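Side-chain contact in glycerate dehydrogenase/glyoxylate reductase (PDB 2CUK), which probably reduces hydroxypyruvate and glyoxylate with NAD(P)H, as a member of the D-isomer specific 2-hydroxyacid dehydrogenase family: residues A[297-301]-A[302-306]. Sequence-based numbering, arbitrary orientation.
Sequences LLAVL and EGREP
A Schellman motif closes helix 283-301, joining A299 and V300 to the turn that follows. Two backbone bonds define it: R304 N to A299 O at 2.8 Å, and G303 N to V300 O at 3.1 Å. G303 is the C-prime residue, and its positive phi (65°) is the backbone shape that glycine accepts most readily. A299 O is gripped twice, since E302 N also donates to it, at 3.2 Å, from the opposite face of the carbonyl plane to R304 N.

R304, whose N makes the outer bond of the motif, also turns its side chain back over the last helical turn. Its bend at chi3 (-52°) lays one guanidinium face over A299 CA, which stands 3.6 Å above the plane and offset toward the rim. R304 NH1 is modelled in a salt bridge with E302 OE1, but NH1 is set too close to that carboxylate for its position to be trusted. The E302 chain, extended beyond CG, runs past L298, with OE2 4.0 Å from L298 CB. An alanine in place of E302 would remove the chain lying against L298 O and CB and would probably cost the R304 guanidinium its nearby carboxylate.

After R304 the chain returns alongside the helix towards strand 90-92, where R90 forms a salt bridge with E305 and touches both V300 and P306. P306 supplies the apolar contact: its CB lies 4.2 Å from A299 CB, and its CG meets V300 CG2 at 3.9 Å.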
loop_
_atom_site.group_PDB
_atom_site.type_symbol
_atom_site.label_atom_id
_atom_site.label_comp_id
_atom_site.label_asym_id
_atom_site.label_seq_id
_atom_site.Cartn_x
_atom_site.Cartn_y
_atom_site.Cartn_z
ATOM N N LEU A 297 30.588 16.332 -0.001
ATOM C CA LEU A 297 31.136 17.509 0.663
ATOM C C LEU A 297 32.588 17.294 1.088
ATOM O O LEU A 297 33.446 18.125 0.799
ATOM C CB LEU A 297 30.275 17.897 1.873
ATOM C CG LEU A 297 30.674 19.166 2.637
ATOM C CD1 LEU A 297 29.448 19.795 3.273
ATOM C CD2 LEU A 297 31.721 18.837 3.690
ATOM N N LEU A 298 32.866 16.185 1.770
ATOM C CA LEU A 298 34.231 15.900 2.202
ATOM C C LEU A 298 35.167 15.813 1.004
ATOM O O LEU A 298 36.292 16.310 1.048
ATOM C CB LEU A 298 34.295 14.590 2.994
ATOM C CG LEU A 298 33.920 14.667 4.478
ATOM C CD1 LEU A 298 33.958 13.278 5.095
ATOM C CD2 LEU A 298 34.890 15.590 5.197
ATOM N N ALA A 299 34.697 15.178 -0.065
ATOM C CA ALA A 299 35.497 15.029 -1.276
ATOM C C ALA A 299 36.018 16.382 -1.756
ATOM O O ALA A 299 37.215 16.546 -1.988
ATOM C CB ALA A 299 34.672 14.371 -2.372
ATOM N N VAL A 300 35.115 17.348 -1.898
ATOM C CA VAL A 300 35.498 18.675 -2.360
ATOM C C VAL A 300 36.435 19.374 -1.377
ATOM O O VAL A 300 37.381 20.042 -1.789
ATOM C CB VAL A 300 34.261 19.572 -2.595
ATOM C CG1 VAL A 300 34.699 20.963 -3.036
ATOM C CG2 VAL A 300 33.366 18.952 -3.651
ATOM N N LEU A 301 36.183 19.219 -0.081
ATOM C CA LEU A 301 37.030 19.859 0.919
ATOM C C LEU A 301 38.420 19.237 1.000
ATOM O O LEU A 301 39.351 19.855 1.512
ATOM C CB LEU A 301 36.366 19.814 2.297
ATOM C CG LEU A 301 35.046 20.573 2.456
ATOM C CD1 LEU A 301 34.648 20.571 3.926
ATOM C CD2 LEU A 301 35.192 22.005 1.953
ATOM N N GLU A 302 38.560 18.013 0.501
ATOM C CA GLU A 302 39.853 17.337 0.519
ATOM C C GLU A 302 40.543 17.478 -0.832
ATOM O O GLU A 302 41.457 16.722 -1.158
ATOM C CB GLU A 302 39.679 15.855 0.870
ATOM C CG GLU A 302 39.315 15.604 2.331
ATOM C CD GLU A 302 39.196 14.127 2.669
ATOM O OE1 GLU A 302 40.144 13.369 2.372
ATOM O OE2 GLU A 302 38.158 13.724 3.237
ATOM N N GLY A 303 40.094 18.451 -1.615
ATOM C CA GLY A 303 40.679 18.682 -2.921
ATOM C C GLY A 303 40.476 17.536 -3.891
ATOM O O GLY A 303 41.239 17.387 -4.845
ATOM N N ARG A 304 39.454 16.721 -3.656
ATOM C CA ARG A 304 39.173 15.598 -4.542
ATOM C C ARG A 304 37.930 15.867 -5.379
ATOM O O ARG A 304 37.141 16.763 -5.074
ATOM C CB ARG A 304 38.962 14.308 -3.744
ATOM C CG ARG A 304 40.112 13.929 -2.830
ATOM C CD ARG A 304 40.082 12.437 -2.515
ATOM N NE ARG A 304 38.784 11.991 -2.015
ATOM C CZ ARG A 304 38.298 12.286 -0.814
ATOM N NH1 ARG A 304 39.003 13.030 0.023
ATOM N NH2 ARG A 304 37.106 11.834 -0.449
ATOM N N GLU A 305 37.766 15.086 -6.438
ATOM C CA GLU A 305 36.615 15.226 -7.316
ATOM C C GLU A 305 35.453 14.462 -6.686
ATOM O O GLU A 305 35.554 13.259 -6.434
ATOM C CB GLU A 305 36.941 14.654 -8.697
ATOM C CG GLU A 305 35.855 14.847 -9.744
ATOM C CD GLU A 305 35.461 16.301 -9.921
ATOM O OE1 GLU A 305 36.364 17.161 -9.994
ATOM O OE2 GLU A 305 34.245 16.582 -9.999
ATOM N N PRO A 306 34.336 15.154 -6.415
ATOM C CA PRO A 306 33.168 14.504 -5.810
ATOM C C PRO A 306 32.544 13.480 -6.756
ATOM O O PRO A 306 32.612 13.627 -7.975
ATOM C CB PRO A 306 32.240 15.677 -5.522
ATOM C CG PRO A 306 32.528 16.599 -6.661
ATOM C CD PRO A 306 34.040 16.560 -6.743
#